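Local coordinates for SusD family protein (Bacteroides uniformis, PDB 7KV1), which probably binds beta-glucans at the cell surface, as a SusD-family surface glycan-binding protein of a human gut Bacteroides, at residues 240-245 and 472-477; 252-257 and 413-418; 419-424 and 449-454; 107-112 and 160-165. All blocks are in the same frame, centred on the assembly; numbering follows the deposited sequence.

Contact 1 (240-245 and 472-477); sequences MVMYQN and LVRAEG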
loop_
_atom_site.group_PDB
_atom_site.type_symbol
_atom_site.label_atom_id
_atom_site.label_comp_id
_atom_site.label_asym_id
_atom_site.label_seq_id
_atom_site.Cartn_x
_atom_site.Cartn_y
_atom_site.Cartn_z
ATOM N N MET A 240 7.956 5.918 5.566
ATOM C CA MET A 240 7.684 7.329 5.886
ATOM C C MET A 240 8.937 8.171 5.666
ATOM O O MET A 240 8.824 9.274 5.094
ATOM C CB MET A 240 7.214 7.460 7.332
ATOM C CG MET A 240 5.840 6.900 7.509
ATOM S SD MET A 240 5.162 7.213 9.161
ATOM C CE MET A 240 5.407 8.980 9.359
ATOM N N VAL A 241 10.084 7.707 6.171
ATOM C CA VAL A 241 11.354 8.458 6.011
ATOM C C VAL A 241 11.585 8.665 4.496
ATOM O O VAL A 241 11.887 9.800 4.045
ATOM C CB VAL A 241 12.486 7.673 6.698
ATOM C CG1 VAL A 241 13.846 8.153 6.248
ATOM C CG2 VAL A 241 12.380 7.761 8.208
ATOM N N MET A 242 11.400 7.625 3.693
ATOM C CA MET A 242 11.687 7.762 2.237
ATOM C C MET A 242 10.670 8.728 1.595
ATOM O O MET A 242 11.038 9.529 0.722
ATOM C CB MET A 242 11.696 6.375 1.591
ATOM C CG MET A 242 12.870 5.509 2.115
ATOM S SD MET A 242 12.691 3.760 1.689
ATOM C CE MET A 242 13.311 3.802 0.006
ATOM N N TYR A 243 9.406 8.657 1.987
ATOM C CA TYR A 243 8.350 9.466 1.339
ATOM C C TYR A 243 8.608 10.928 1.686
ATOM O O TYR A 243 8.329 11.775 0.901
ATOM C CB TYR A 243 6.937 9.038 1.749
ATOM C CG TYR A 243 5.916 9.623 0.806
ATOM C CD1 TYR A 243 5.783 9.134 -0.478
ATOM C CD2 TYR A 243 5.085 10.679 1.180
ATOM C CE1 TYR A 243 4.902 9.706 -1.377
ATOM C CE2 TYR A 243 4.162 11.232 0.311
ATOM C CZ TYR A 243 4.070 10.743 -0.986
ATOM O OH TYR A 243 3.197 11.298 -1.879
ATOM N N GLN A 244 9.128 11.201 2.873
ATOM C CA GLN A 244 9.429 12.584 3.317
ATOM C C GLN A 244 10.723 13.086 2.677
ATOM O O GLN A 244 10.926 14.296 2.752
ATOM C CB GLN A 244 9.576 12.627 4.848
ATOM C CG GLN A 244 9.756 13.995 5.479
ATOM C CD GLN A 244 8.647 14.978 5.224
ATOM O OE1 GLN A 244 7.601 14.661 4.644
ATOM N NE2 GLN A 244 8.909 16.216 5.630
ATOM N N ASN A 245 11.598 12.182 2.217
ATOM C CA ASN A 245 12.988 12.480 1.769
ATOM C C ASN A 245 13.738 13.002 3.007
ATOM O O ASN A 245 14.512 13.960 2.894
ATOM C CB ASN A 245 13.016 13.429 0.549
ATOM C CG ASN A 245 12.735 12.702 -0.753
ATOM O OD1 ASN A 245 13.456 11.771 -1.103
ATOM N ND2 ASN A 245 11.629 13.034 -1.409
ATOM N N LEU A 472 6.988 7.413 -7.520
ATOM C CA LEU A 472 7.192 8.468 -8.542
ATOM C C LEU A 472 7.177 9.840 -7.840
ATOM O O LEU A 472 8.023 10.666 -8.150
ATOM C CB LEU A 472 6.112 8.389 -9.623
ATOM C CG LEU A 472 6.255 7.265 -10.633
ATOM C CD1 LEU A 472 4.973 7.110 -11.449
ATOM C CD2 LEU A 472 7.447 7.515 -11.529
ATOM N N VAL A 473 6.307 10.046 -6.862
ATOM C CA VAL A 473 6.173 11.364 -6.173
ATOM C C VAL A 473 7.419 11.669 -5.341
ATOM O O VAL A 473 7.927 12.809 -5.418
ATOM C CB VAL A 473 4.918 11.425 -5.302
ATOM C CG1 VAL A 473 4.902 12.695 -4.449
ATOM C CG2 VAL A 473 3.660 11.306 -6.159
ATOM N N ARG A 474 7.881 10.693 -4.562
ATOM C CA ARG A 474 9.026 10.911 -3.646
ATOM C C ARG A 474 10.300 11.120 -4.465
ATOM O O ARG A 474 11.239 11.803 -3.944
ATOM C CB ARG A 474 9.111 9.773 -2.637
ATOM C CG ARG A 474 9.679 8.466 -3.172
ATOM C CD ARG A 474 9.521 7.378 -2.123
ATOM N NE ARG A 474 9.992 6.105 -2.618
ATOM C CZ ARG A 474 11.286 5.757 -2.721
ATOM N NH1 ARG A 474 12.240 6.604 -2.367
ATOM N NH2 ARG A 474 11.614 4.554 -3.164
ATOM N N ALA A 475 10.349 10.532 -5.668
ATOM C CA ALA A 475 11.509 10.582 -6.588
ATOM C C ALA A 475 11.735 12.010 -7.081
ATOM O O ALA A 475 12.848 12.290 -7.508
ATOM C CB ALA A 475 11.377 9.628 -7.750
ATOM N N GLU A 476 10.768 12.902 -6.920
ATOM C CA GLU A 476 10.988 14.350 -7.150
ATOM C C GLU A 476 12.139 14.865 -6.263
ATOM O O GLU A 476 12.770 15.858 -6.653
ATOM C CB GLU A 476 9.690 15.139 -6.984
ATOM C CG GLU A 476 8.670 14.815 -8.061
ATOM C CD GLU A 476 9.105 15.231 -9.458
ATOM O OE1 GLU A 476 9.699 16.314 -9.582
ATOM O OE2 GLU A 476 8.913 14.451 -10.402
ATOM N N GLY A 477 12.390 14.252 -5.108
ATOM C CA GLY A 477 13.435 14.683 -4.185
ATOM C C GLY A 477 14.677 13.817 -4.332
ATOM O O GLY A 477 15.576 14.000 -3.510
HETATM O O HOH W 1 12.582 9.220 -1.459
#
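R474 reaches across from helix 468-474 to lie beside M242, Y243 and N245 at the end of helix 230-244, and its side chain can be traced outward atom by atom. R474 CB sits 4.0 Å from Y243 CD1, oblique to that ring. CG lies between the backbone N and the carbonyl carbon (chi1 76°), and from there the chain runs extended to NE, carrying CD past the carbonyl O of M242. At the tip, the M242 methyl CE covers one face of the guanidinium, 3.7 Å from R474 NH2, the two side chains pointing the same way. R474 NH1 donates in the guanidinium plane to a water at 2.8 Å, which in turn donates to M242 O and N245 OD1; NH1 also forms a salt bridge with E417, and NE one with D471. This is a join between two helix ends within the TPR-like helical scaffold of SusD proteins: N245 closes helix 230-244 with a Schellman motif, with positive phi, and its side chain points toward the other segment. N245 ND2 donates to the carbonyl O of R474 over 2.8 Å at 164°, in the carbonyl plane and on a lone pair, and the same oxygen also takes G477 N. ND2 lies so near G477 that a side chain there would clash with it. Next to R474, Y243 OH meets V473 CG1 at 3.4 Å, while H161 stacks on the tyrosine ring.

Contact 2 (252-257 and 413-418); sequences KALGYM and LNAAEL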
loop_
_atom_site.group_PDB
_atom_site.type_symbol
_atom_site.label_atom_id
_atom_site.label_comp_id
_atom_site.label_asym_id
_atom_site.label_seq_id
_atom_site.Cartn_x
_atom_site.Cartn_y
_atom_site.Cartn_z
ATOM N N LYS A 252 19.333 5.517 10.060
ATOM C CA LYS A 252 18.539 4.734 11.026
ATOM C C LYS A 252 17.617 3.788 10.251
ATOM O O LYS A 252 17.514 2.618 10.633
ATOM C CB LYS A 252 17.771 5.694 11.924
ATOM C CG LYS A 252 17.146 5.084 13.150
ATOM C CD LYS A 252 16.864 6.167 14.176
ATOM C CE LYS A 252 15.850 5.747 15.206
ATOM N NZ LYS A 252 15.433 6.898 16.039
ATOM N N ALA A 253 16.922 4.267 9.212
ATOM C CA ALA A 253 16.007 3.397 8.442
ATOM C C ALA A 253 16.805 2.224 7.854
ATOM O O ALA A 253 16.317 1.043 7.895
ATOM C CB ALA A 253 15.287 4.186 7.387
ATOM N N LEU A 254 17.994 2.520 7.330
ATOM C CA LEU A 254 18.905 1.483 6.763
ATOM C C LEU A 254 19.231 0.450 7.829
ATOM O O LEU A 254 19.099 -0.736 7.560
ATOM C CB LEU A 254 20.167 2.165 6.266
ATOM C CG LEU A 254 21.214 1.256 5.637
ATOM C CD1 LEU A 254 20.555 0.322 4.625
ATOM C CD2 LEU A 254 22.279 2.124 4.975
ATOM N N GLY A 255 19.592 0.905 9.024
ATOM C CA GLY A 255 19.846 0.028 10.186
ATOM C C GLY A 255 18.688 -0.924 10.405
ATOM O O GLY A 255 18.931 -2.138 10.537
ATOM N N TYR A 256 17.453 -0.441 10.361
ATOM C CA TYR A 256 16.267 -1.299 10.607
ATOM C C TYR A 256 16.121 -2.319 9.485
ATOM O O TYR A 256 15.820 -3.484 9.786
ATOM C CB TYR A 256 14.999 -0.473 10.779
ATOM C CG TYR A 256 14.967 0.410 12.004
ATOM C CD1 TYR A 256 15.509 -0.012 13.205
ATOM C CD2 TYR A 256 14.385 1.664 11.979
ATOM C CE1 TYR A 256 15.496 0.782 14.338
ATOM C CE2 TYR A 256 14.320 2.454 13.118
ATOM C CZ TYR A 256 14.876 2.015 14.307
ATOM O OH TYR A 256 14.854 2.787 15.448
ATOM N N MET A 257 16.310 -1.892 8.233
ATOM C CA MET A 257 16.272 -2.812 7.072
ATOM C C MET A 257 17.358 -3.891 7.240
ATOM O O MET A 257 17.014 -5.071 7.071
ATOM C CB MET A 257 16.423 -2.073 5.745
ATOM C CG MET A 257 15.338 -1.051 5.513
ATOM S SD MET A 257 13.676 -1.705 5.419
ATOM C CE MET A 257 13.103 -1.567 7.115
ATOM N N LEU A 413 15.058 -3.799 -1.370
ATOM C CA LEU A 413 15.088 -2.621 -2.271
ATOM C C LEU A 413 15.137 -1.326 -1.450
ATOM O O LEU A 413 15.814 -0.374 -1.902
ATOM C CB LEU A 413 13.927 -2.674 -3.263
ATOM C CG LEU A 413 13.957 -3.852 -4.248
ATOM C CD1 LEU A 413 12.763 -3.826 -5.170
ATOM C CD2 LEU A 413 15.213 -3.864 -5.105
ATOM N N ASN A 414 14.476 -1.290 -0.288
ATOM C CA ASN A 414 14.584 -0.158 0.652
ATOM C C ASN A 414 16.056 -0.019 1.050
ATOM O O ASN A 414 16.603 1.076 0.988
ATOM C CB ASN A 414 13.743 -0.366 1.920
ATOM C CG ASN A 414 12.257 -0.101 1.768
ATOM O OD1 ASN A 414 11.805 0.370 0.729
ATOM N ND2 ASN A 414 11.494 -0.437 2.799
ATOM N N ALA A 415 16.648 -1.098 1.519
ATOM C CA ALA A 415 18.055 -1.116 1.995
ATOM C C ALA A 415 18.998 -0.685 0.861
ATOM O O ALA A 415 19.900 0.153 1.086
ATOM C CB ALA A 415 18.363 -2.483 2.481
ATOM N N ALA A 416 18.820 -1.217 -0.341
ATOM C CA ALA A 416 19.743 -0.879 -1.453
ATOM C C ALA A 416 19.676 0.625 -1.698
ATOM O O ALA A 416 20.719 1.278 -1.781
ATOM C CB ALA A 416 19.430 -1.681 -2.680
ATOM N N GLU A 417 18.482 1.195 -1.727
ATOM C CA GLU A 417 18.344 2.630 -2.005
ATOM C C GLU A 417 18.958 3.423 -0.850
ATOM O O GLU A 417 19.658 4.400 -1.129
ATOM C CB GLU A 417 16.876 3.007 -2.225
ATOM C CG GLU A 417 16.644 4.494 -2.320
ATOM C CD GLU A 417 15.209 4.899 -2.612
ATOM O OE1 GLU A 417 14.376 4.017 -3.035
ATOM O OE2 GLU A 417 14.915 6.077 -2.358
ATOM N N LEU A 418 18.664 3.055 0.399
ATOM C CA LEU A 418 19.091 3.852 1.560
ATOM C C LEU A 418 20.627 3.805 1.650
ATOM O O LEU A 418 21.250 4.859 1.974
ATOM C CB LEU A 418 18.392 3.339 2.824
ATOM C CG LEU A 418 16.901 3.663 2.952
ATOM C CD1 LEU A 418 16.259 2.797 4.006
ATOM C CD2 LEU A 418 16.665 5.132 3.267
#
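L254 CB and L418 CB meet 4.0 Å apart, and L418 CD1 also packs on A253 CB at 3.8 Å. One turn back along helix 413-418, A415 CB touches M257 CB at 3.8 Å, while L254 lays CD1 over the carbonyl O of A415, 3.6 Å away. That reach follows from the leucine's first torsion: with CG opposite the backbone N (chi1 -179°), its branches swing across to the facing helix, one on A415 and the other near the carbonyl of L418. An alanine at L254 would lack both methyl branches and is likely to open a gap beside A415 and the carbonyl of L418. M257 bends at chi2 and chi3, which brings SD against N414, where N414 ND2 donates a weak hydrogen bond to M257 SD at 3.6 Å and 163°. The amide is positioned from behind, since N414 OD1 takes a hydrogen bond from R458 of helix 451-461. Further out, M235 and M242 of helix 230-244 touch N414, and W433 of helix 429-440 touches A415. The segment axes approach to 9.0 Å at 143°, a roughly antiparallel pair, consistent with the TPR-like helical scaffold. Small residues on both sides, A253 and A415, fit this spacing, and the interface is chiefly apolar, with the asparagine's stronger bond directed away from it toward R458.

Contact 3 (419-424 and 449-454); sequences SLRTGG and VTVDDV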
loop_
_atom_site.group_PDB
_atom_site.type_symbol
_atom_site.label_atom_id
_atom_site.label_comp_id
_atom_site.label_asym_id
_atom_site.label_seq_id
_atom_site.Cartn_x
_atom_site.Cartn_y
_atom_site.Cartn_z
ATOM N N SER A 419 21.231 2.662 1.318
ATOM C CA SER A 419 22.701 2.513 1.293
ATOM C C SER A 419 23.242 3.496 0.254
ATOM O O SER A 419 24.120 4.341 0.597
ATOM C CB SER A 419 23.095 1.086 1.006
ATOM O OG SER A 419 24.471 0.976 0.726
ATOM N N LEU A 420 22.725 3.444 -0.973
ATOM C CA LEU A 420 23.249 4.339 -2.025
ATOM C C LEU A 420 23.040 5.790 -1.614
ATOM O O LEU A 420 23.893 6.594 -1.968
ATOM C CB LEU A 420 22.598 4.014 -3.364
ATOM C CG LEU A 420 22.912 2.614 -3.885
ATOM C CD1 LEU A 420 22.011 2.286 -5.057
ATOM C CD2 LEU A 420 24.387 2.468 -4.234
ATOM N N ARG A 421 21.971 6.141 -0.903
ATOM C CA ARG A 421 21.750 7.590 -0.642
ATOM C C ARG A 421 22.462 8.036 0.641
ATOM O O ARG A 421 22.290 9.199 1.005
ATOM C CB ARG A 421 20.264 7.939 -0.617
ATOM C CG ARG A 421 19.547 7.618 -1.911
ATOM C CD ARG A 421 18.052 7.777 -1.864
ATOM N NE ARG A 421 17.636 9.144 -1.639
ATOM C CZ ARG A 421 16.375 9.517 -1.408
ATOM N NH1 ARG A 421 15.384 8.625 -1.384
ATOM N NH2 ARG A 421 16.113 10.786 -1.197
ATOM N N THR A 422 23.232 7.176 1.305
ATOM C CA THR A 422 24.044 7.563 2.483
ATOM C C THR A 422 25.529 7.305 2.169
ATOM O O THR A 422 26.288 7.032 3.099
ATOM C CB THR A 422 23.529 6.834 3.732
ATOM O OG1 THR A 422 23.598 5.432 3.507
ATOM C CG2 THR A 422 22.101 7.191 4.095
ATOM N N GLY A 423 25.892 7.292 0.884
ATOM C CA GLY A 423 27.282 7.187 0.405
ATOM C C GLY A 423 27.719 5.755 0.145
ATOM O O GLY A 423 28.897 5.576 -0.042
ATOM N N GLY A 424 26.822 4.760 0.148
ATOM C CA GLY A 424 27.193 3.341 0.003
ATOM C C GLY A 424 27.712 3.017 -1.383
ATOM O O GLY A 424 27.423 3.756 -2.371
ATOM N N VAL A 449 25.265 -0.949 -9.071
ATOM C CA VAL A 449 23.849 -0.547 -8.843
ATOM C C VAL A 449 23.827 0.939 -8.519
ATOM O O VAL A 449 24.718 1.437 -7.771
ATOM C CB VAL A 449 23.129 -1.415 -7.791
ATOM C CG1 VAL A 449 23.088 -2.880 -8.189
ATOM C CG2 VAL A 449 23.738 -1.303 -6.405
ATOM N N THR A 450 22.899 1.650 -9.163
ATOM C CA THR A 450 22.625 3.074 -8.919
ATOM C C THR A 450 21.224 3.227 -8.310
ATOM O O THR A 450 20.408 2.287 -8.363
ATOM C CB THR A 450 22.660 3.899 -10.212
ATOM O OG1 THR A 450 21.509 3.480 -10.938
ATOM C CG2 THR A 450 23.935 3.723 -11.017
ATOM N N VAL A 451 20.937 4.390 -7.741
ATOM C CA VAL A 451 19.598 4.621 -7.133
ATOM C C VAL A 451 18.511 4.473 -8.213
ATOM O O VAL A 451 17.460 3.869 -7.897
ATOM C CB VAL A 451 19.512 5.962 -6.400
ATOM C CG1 VAL A 451 18.133 6.145 -5.789
ATOM C CG2 VAL A 451 20.554 6.010 -5.314
ATOM N N ASP A 452 18.769 4.894 -9.453
ATOM C CA ASP A 452 17.781 4.741 -10.555
ATOM C C ASP A 452 17.491 3.264 -10.834
ATOM O O ASP A 452 16.313 2.923 -11.043
ATOM C CB ASP A 452 18.186 5.428 -11.851
ATOM C CG ASP A 452 16.948 5.570 -12.757
ATOM O OD1 ASP A 452 15.912 6.151 -12.318
ATOM O OD2 ASP A 452 16.990 5.021 -13.829
ATOM N N ASP A 453 18.505 2.397 -10.783
ATOM C CA ASP A 453 18.296 0.933 -10.933
ATOM C C ASP A 453 17.313 0.445 -9.858
ATOM O O ASP A 453 16.483 -0.420 -10.181
ATOM C CB ASP A 453 19.608 0.145 -10.813
ATOM C CG ASP A 453 20.624 0.427 -11.914
ATOM O OD1 ASP A 453 20.171 0.642 -13.070
ATOM O OD2 ASP A 453 21.881 0.428 -11.608
ATOM N N VAL A 454 17.476 0.884 -8.606
ATOM C CA VAL A 454 16.579 0.449 -7.495
ATOM C C VAL A 454 15.154 0.920 -7.824
ATOM O O VAL A 454 14.226 0.109 -7.744
ATOM C CB VAL A 454 17.051 0.939 -6.126
ATOM C CG1 VAL A 454 16.149 0.416 -5.011
ATOM C CG2 VAL A 454 18.501 0.574 -5.879
#
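L420 carries most of the apolar contact, entering the start of helix 451-461 between V449 and V454. L420 CB presses on V451 CG2 at 3.5 Å, tighter than an ordinary carbon contact, and L420 CD1 lies over the backbone at T450 C, also 3.5 Å away. The same methyl, L420 CD1, comes within 4.0 Å of V454 CG2, whereas CD2 leans on the carbonyl O of V449. R421 adds its aliphatic part, R421 CG meeting V451 CG2 at 3.9 Å with the two side chains at about a right angle; its guanidinium leaves the interface for E417 and N245.

Between these two segments the contact is apolar; the backbone ends are tied by local bonds. T450 and D453 form a capping box: D453 N donates to T450 OG1 at 3.2 Å, and T450 N donates to D453 OD2 at 2.9 Å. In segment 419-424, S419 O accepts T422 N and G424 N from opposite faces of its plane as helix 408-420 ends in a type I turn from L420 to G423, and the positive phi of G423 favours glycine.

V454 also lies against A416 and E417 of helix 408-420, and A430 of helix 429-440 touches both L420 and V449: a stack of neighbouring helices consistent with the TPR-like part of the SusD fold.

Contact 4 (107-112 and 160-165); sequences NTLGSL and WHYFGN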
loop_
_atom_site.group_PDB
_atom_site.type_symbol
_atom_site.label_atom_id
_atom_site.label_comp_id
_atom_site.label_asym_id
_atom_site.label_seq_id
_atom_site.Cartn_x
_atom_site.Cartn_y
_atom_site.Cartn_z
ATOM N N ASN A 107 -15.232 14.749 -5.570
ATOM C CA ASN A 107 -14.698 13.624 -6.390
ATOM C C ASN A 107 -13.277 13.316 -5.901
ATOM O O ASN A 107 -12.298 13.749 -6.544
ATOM C CB ASN A 107 -14.721 13.942 -7.887
ATOM C CG ASN A 107 -16.123 13.981 -8.453
ATOM O OD1 ASN A 107 -16.718 12.936 -8.691
ATOM N ND2 ASN A 107 -16.666 15.174 -8.617
ATOM N N THR A 108 -13.186 12.622 -4.776
ATOM C CA THR A 108 -11.918 12.338 -4.065
ATOM C C THR A 108 -12.073 11.010 -3.313
ATOM O O THR A 108 -13.023 10.256 -3.609
ATOM C CB THR A 108 -11.563 13.560 -3.219
ATOM O OG1 THR A 108 -10.202 13.421 -2.797
ATOM C CG2 THR A 108 -12.504 13.711 -2.044
ATOM N N LEU A 109 -11.163 10.691 -2.405
ATOM C CA LEU A 109 -11.206 9.439 -1.602
ATOM C C LEU A 109 -11.710 9.737 -0.178
ATOM O O LEU A 109 -11.051 9.373 0.792
ATOM C CB LEU A 109 -9.809 8.839 -1.646
ATOM C CG LEU A 109 -9.359 8.344 -3.019
ATOM C CD1 LEU A 109 -7.977 7.753 -2.941
ATOM C CD2 LEU A 109 -10.323 7.309 -3.580
ATOM N N GLY A 110 -12.890 10.333 -0.057
ATOM C CA GLY A 110 -13.499 10.684 1.245
ATOM C C GLY A 110 -13.628 9.493 2.174
ATOM O O GLY A 110 -13.446 9.655 3.393
ATOM N N SER A 111 -13.939 8.311 1.636
ATOM C CA SER A 111 -14.157 7.088 2.446
ATOM C C SER A 111 -12.863 6.703 3.176
ATOM O O SER A 111 -12.940 6.244 4.332
ATOM C CB SER A 111 -14.703 5.953 1.594
ATOM O OG SER A 111 -13.731 5.588 0.655
ATOM N N LEU A 112 -11.704 6.930 2.555
ATOM C CA LEU A 112 -10.390 6.585 3.143
ATOM C C LEU A 112 -10.165 7.458 4.377
ATOM O O LEU A 112 -9.685 6.935 5.394
ATOM C CB LEU A 112 -9.302 6.799 2.079
ATOM C CG LEU A 112 -8.204 5.763 2.016
ATOM C CD1 LEU A 112 -8.800 4.371 1.818
ATOM C CD2 LEU A 112 -7.203 6.103 0.914
ATOM N N TRP A 160 -1.810 11.010 5.741
ATOM C CA TRP A 160 -0.656 11.862 5.394
ATOM C C TRP A 160 -0.320 11.656 3.928
ATOM O O TRP A 160 -0.112 12.658 3.237
ATOM C CB TRP A 160 0.522 11.510 6.303
ATOM C CG TRP A 160 1.807 12.200 5.997
ATOM C CD1 TRP A 160 2.073 13.538 6.009
ATOM C CD2 TRP A 160 3.057 11.553 5.720
ATOM N NE1 TRP A 160 3.394 13.761 5.691
ATOM C CE2 TRP A 160 4.021 12.570 5.517
ATOM C CE3 TRP A 160 3.438 10.220 5.522
ATOM C CZ2 TRP A 160 5.338 12.290 5.147
ATOM C CZ3 TRP A 160 4.757 9.940 5.241
ATOM C CH2 TRP A 160 5.698 10.959 5.056
ATOM N N HIS A 161 -0.290 10.411 3.450
ATOM C CA HIS A 161 0.105 10.109 2.043
ATOM C C HIS A 161 -0.887 10.741 1.062
ATOM O O HIS A 161 -0.439 11.262 0.018
ATOM C CB HIS A 161 0.213 8.591 1.792
ATOM C CG HIS A 161 1.568 7.990 1.980
ATOM N ND1 HIS A 161 2.114 7.742 3.218
ATOM C CD2 HIS A 161 2.496 7.583 1.079
ATOM C CE1 HIS A 161 3.280 7.152 3.071
ATOM N NE2 HIS A 161 3.560 7.082 1.765
ATOM N N TYR A 162 -2.187 10.635 1.346
ATOM C CA TYR A 162 -3.273 11.024 0.392
ATOM C C TYR A 162 -3.604 12.506 0.555
ATOM O O TYR A 162 -3.555 13.223 -0.478
ATOM C CB TYR A 162 -4.503 10.113 0.535
ATOM C CG TYR A 162 -4.289 8.793 -0.138
ATOM C CD1 TYR A 162 -4.293 8.677 -1.516
ATOM C CD2 TYR A 162 -3.959 7.678 0.601
ATOM C CE1 TYR A 162 -4.016 7.468 -2.139
ATOM C CE2 TYR A 162 -3.696 6.467 -0.005
ATOM C CZ TYR A 162 -3.708 6.364 -1.379
ATOM O OH TYR A 162 -3.400 5.177 -1.968
ATOM N N PHE A 163 -3.907 12.954 1.782
ATOM C CA PHE A 163 -4.418 14.327 2.051
ATOM C C PHE A 163 -3.331 15.269 2.593
ATOM O O PHE A 163 -3.469 16.508 2.411
ATOM C CB PHE A 163 -5.599 14.275 3.014
ATOM C CG PHE A 163 -6.725 13.404 2.541
ATOM C CD1 PHE A 163 -7.645 13.884 1.614
ATOM C CD2 PHE A 163 -6.836 12.097 2.989
ATOM C CE1 PHE A 163 -8.670 13.064 1.150
ATOM C CE2 PHE A 163 -7.879 11.290 2.544
ATOM C CZ PHE A 163 -8.763 11.760 1.589
ATOM N N GLY A 164 -2.300 14.748 3.264
ATOM C CA GLY A 164 -1.188 15.591 3.772
ATOM C C GLY A 164 -1.561 16.440 4.988
ATOM O O GLY A 164 -1.146 16.090 6.106
ATOM N N ASN A 165 -2.357 17.483 4.779
ATOM C CA ASN A 165 -2.685 18.563 5.739
ATOM C C ASN A 165 -3.954 18.150 6.487
ATOM O O ASN A 165 -5.058 18.416 5.994
ATOM C CB ASN A 165 -2.809 19.910 5.013
ATOM C CG ASN A 165 -1.602 20.227 4.151
ATOM O OD1 ASN A 165 -0.507 20.446 4.667
ATOM N ND2 ASN A 165 -1.790 20.299 2.842
#
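The ring of Y162 takes L112 CD2 over one face, a CH-pi contact with the methyl 3.9 Å from the Y162 ring centroid and 26° off the normal, displaced toward CD2 and CE2. Y162 and its neighbour F163 sit at the end of helix 138-162 and face the start of helix 110-129, so the contact closes the open end of an antiparallel helical hairpin in the TPR-like amino-terminal region of the protein. L109 CD1 approaches the tyrosine ring obliquely, 4.1 Å from Y162 CE1. The ring of F163 is met instead at its edge, near its plane, by the carbonyl O of L109, which stands 3.4 Å from F163 CZ. The Y162 side chain is turned with CG opposite its carbonyl carbon (chi1 -78°), which presents one side of the ring to both leucines; D74 of helix 71-76 also touches the tyrosine. A serine in place of Y162 would probably leave L112 CD2 without a ring face to rest on and open a gap beside L109. L109 holds the N-cap position of helix 110-129, and its carbonyl accepts a weak hydrogen bond from L112 N. T108 OG1 bonds to P511 O and lies 4.2 Å from F163 CE1, oblique to that ring.

In the fold
Contacts 1, 2 and 3 cluster on one side of the chain's centre, and polar side chains tie them together. E417 OE2, in contact 2, lies 2.7 Å from R474 NH1 of contact 1, and R421 NH2, in contact 3, lies 2.8 Å from N245 OD1 of contact 1. Contacts 2 and 3 share helix 408-420, with centres 10 Å apart. Contact 4 stands apart, joined to contact 1 alone: Y243 CG comes within 3.6 Å of H161 NE2, whereas the nearest atoms of contact 4 are about 11 Å from contact 2 and about 12 Å from contact 3. The bound cobalt hexammine, about 11 Å from the A415 side chain, is lined by L260, I261 and Y408, residues of the two helices paired in contact 2.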